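Local coordinates for gamma-glutamyltranspeptidase (Ggt) (Helicobacter pylori 26695, PDB 5BPK), which probably cleaves gamma-glutamyl bonds, as in glutathione, as an Ntn-hydrolase and passes the glutamyl group to water or an acceptor, at residues Asn52-Val57 / Gly94-Thr99. Residues are numbered along the deposited sequence; the frame is centred on the assembly and turned at random.
Sequences NLYGLV and GSRIIT. With 4UD ((2S)-amino[(5S)-4,5-dihydro-1,2-oxazol-5-yl]acetic acid), chain O; EDO (1,2-ethanediol), chain Q.
Tyr54 lays one face of its ring on Gly94, whose CA stands 3.8 Å from the ring centroid and only 7° off the normal, a CH-pi contact over the middle of the ring. Leu53 CB lies over the opposite face. The phenol takes this place with CG anti to the carbonyl carbon (chi1 -47°), and its OH ends 3.6 Å from C5 of the bound 4,5-dihydro-1,2-oxazole ligand while hydrogen-bonding Asn21. Further van der Waals contact comes from Leu56, whose fork abuts Ser95 CB, with CG and both methyls about equally near, CD2 at 3.8 Å.

No direct hydrogen bond joins 52-57 to 94-99; polar links pass through intermediaries. Arg96, its chain bent at chi2 and chi3, brings NH2 to the edge of the tyrosine ring, 3.7 Å from CD1, with guanidinium and ring planes 72° apart, so the two do not stack. The same NH2 gives a 2.8 Å bond to a water that donates to Leu53 O. Gln127 makes a second bridge, bonding both Ser95 OG and Tyr54 O.

Within 52-57, Asn52 OD1 accepts from Tyr54 N (3.0 Å), forming an Asx turn, and from Leu56 N (3.1 Å), the donors coming from opposite faces of its carbonyl plane. These bonds add to the Gly55 N to Asn52 O bond of the type I turn and tie Leu56 N to it as well.

On the 94-99 side, Gly94 N makes a weak 3.4 Å bond to ligand O2, and Ile97 CD1 also touches that atom. With a bare CA under the phenol, the ring can lie close to the glycine, and the two residues together form part of the inhibitor pocket's wall.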
loop_
_atom_site.group_PDB
_atom_site.type_symbol
_atom_site.label_atom_id
_atom_site.label_comp_id
_atom_site.label_asym_id
_atom_site.label_seq_id
_atom_site.Cartn_x
_atom_site.Cartn_y
_atom_site.Cartn_z
ATOM N N ASN B 52 10.469 12.342 -5.284
ATOM C CA ASN B 52 9.103 12.571 -4.800
ATOM C C ASN B 52 9.030 12.492 -3.274
ATOM O O ASN B 52 10.063 12.526 -2.602
ATOM C CB ASN B 52 8.103 11.632 -5.511
ATOM C CG ASN B 52 8.076 10.200 -4.951
ATOM O OD1 ASN B 52 8.946 9.775 -4.185
ATOM N ND2 ASN B 52 7.055 9.449 -5.359
ATOM N N LEU B 53 7.814 12.401 -2.737
ATOM C CA LEU B 53 7.589 12.374 -1.282
ATOM C C LEU B 53 8.400 11.288 -0.562
ATOM O O LEU B 53 8.705 11.433 0.621
ATOM C CB LEU B 53 6.097 12.196 -0.974
ATOM C CG LEU B 53 5.196 13.436 -1.047
ATOM C CD1 LEU B 53 3.725 13.029 -0.897
ATOM C CD2 LEU B 53 5.570 14.468 0.013
ATOM N N TYR B 54 8.733 10.205 -1.266
ATOM C CA TYR B 54 9.488 9.093 -0.662
ATOM C C TYR B 54 10.947 9.031 -1.129
ATOM O O TYR B 54 11.652 8.057 -0.854
ATOM C CB TYR B 54 8.760 7.759 -0.908
ATOM C CG TYR B 54 7.291 7.868 -0.583
ATOM C CD1 TYR B 54 6.871 7.931 0.735
ATOM C CD2 TYR B 54 6.331 7.978 -1.587
ATOM C CE1 TYR B 54 5.536 8.060 1.058
ATOM C CE2 TYR B 54 4.987 8.110 -1.271
ATOM C CZ TYR B 54 4.597 8.151 0.058
ATOM O OH TYR B 54 3.265 8.299 0.391
ATOM N N GLY B 55 11.401 10.082 -1.809
ATOM C CA GLY B 55 12.765 10.122 -2.341
ATOM C C GLY B 55 12.995 9.203 -3.530
ATOM O O GLY B 55 14.134 8.867 -3.862
ATOM N N LEU B 56 11.912 8.770 -4.165
ATOM C CA LEU B 56 12.003 7.930 -5.349
ATOM C C LEU B 56 12.137 8.818 -6.588
ATOM O O LEU B 56 11.575 9.921 -6.654
ATOM C CB LEU B 56 10.780 7.013 -5.443
ATOM C CG LEU B 56 10.633 6.008 -4.298
ATOM C CD1 LEU B 56 9.225 5.422 -4.298
ATOM C CD2 LEU B 56 11.694 4.907 -4.366
ATOM N N VAL B 57 12.896 8.325 -7.558
ATOM C CA VAL B 57 13.173 9.041 -8.796
ATOM C C VAL B 57 12.810 8.202 -10.008
ATOM O O VAL B 57 12.659 6.967 -9.934
ATOM C CB VAL B 57 14.671 9.425 -8.883
ATOM C CG1 VAL B 57 14.997 10.485 -7.831
ATOM C CG2 VAL B 57 15.563 8.181 -8.733
ATOM N N GLY B 94 5.102 3.841 1.446
ATOM C CA GLY B 94 5.695 4.286 0.184
ATOM C C GLY B 94 6.879 3.424 -0.209
ATOM O O GLY B 94 6.762 2.219 -0.319
ATOM N N SER B 95 8.034 4.050 -0.414
ATOM C CA SER B 95 9.239 3.313 -0.780
ATOM C C SER B 95 9.620 2.210 0.228
ATOM O O SER B 95 10.261 1.223 -0.146
ATOM C CB SER B 95 10.397 4.284 -0.898
ATOM O OG SER B 95 10.533 4.986 0.330
ATOM N N ARG B 96 9.237 2.369 1.494
ATOM C CA ARG B 96 9.594 1.392 2.529
ATOM C C ARG B 96 8.726 0.130 2.491
ATOM O O ARG B 96 9.039 -0.839 3.162
ATOM C CB ARG B 96 9.532 2.013 3.937
ATOM C CG ARG B 96 10.747 2.829 4.332
ATOM C CD ARG B 96 10.870 4.152 3.621
ATOM N NE ARG B 96 9.766 5.062 3.908
ATOM C CZ ARG B 96 9.721 6.336 3.511
ATOM N NH1 ARG B 96 10.732 6.875 2.831
ATOM N NH2 ARG B 96 8.670 7.081 3.813
ATOM N N ILE B 97 7.656 0.129 1.700
ATOM C CA ILE B 97 6.754 -1.025 1.661
ATOM C C ILE B 97 7.502 -2.295 1.284
ATOM O O ILE B 97 7.358 -3.330 1.947
ATOM C CB ILE B 97 5.593 -0.822 0.683
ATOM C CG1 ILE B 97 4.659 0.264 1.216
ATOM C CG2 ILE B 97 4.822 -2.146 0.484
ATOM C CD1 ILE B 97 3.569 0.642 0.261
ATOM N N ILE B 98 8.298 -2.208 0.215
ATOM C CA ILE B 98 8.917 -3.388 -0.371
ATOM C C ILE B 98 9.811 -4.049 0.659
ATOM O O ILE B 98 9.765 -5.277 0.856
ATOM C CB ILE B 98 9.741 -3.038 -1.622
ATOM C CG1 ILE B 98 8.830 -2.425 -2.688
ATOM C CG2 ILE B 98 10.454 -4.271 -2.150
ATOM C CD1 ILE B 98 9.571 -1.757 -3.801
ATOM N N THR B 99 10.599 -3.233 1.352
ATOM C CA THR B 99 11.553 -3.780 2.308
ATOM C C THR B 99 10.858 -4.262 3.599
ATOM O O THR B 99 11.245 -5.284 4.177
ATOM C CB THR B 99 12.676 -2.762 2.601
ATOM O OG1 THR B 99 12.121 -1.557 3.139
ATOM C CG2 THR B 99 13.477 -2.448 1.313
HETATM C C3 4UD O . 1.203 4.343 1.120
HETATM C C4 4UD O . 1.497 4.461 -1.078
HETATM C C5 4UD O . 1.164 5.397 0.069
HETATM C C6 4UD O . 2.222 5.102 -2.270
HETATM C C8 4UD O . 2.364 4.022 -3.318
HETATM O O9 4UD O . 1.454 3.754 -4.064
HETATM O O10 4UD O . 3.520 3.328 -3.431
HETATM N N7 4UD O . 1.419 6.194 -2.838
HETATM O O2 4UD O . 2.366 3.474 -0.528
HETATM N N1 4UD O . 1.883 3.325 0.708
HETATM C C1 EDO Q . 9.012 8.087 -8.116
HETATM O O1 EDO Q . 8.476 6.880 -8.685
HETATM C C2 EDO Q . 8.522 9.331 -8.844
HETATM O O2 EDO Q . 9.589 10.286 -9.005
HETATM O O HOH W 1 8.957 9.842 3.190
#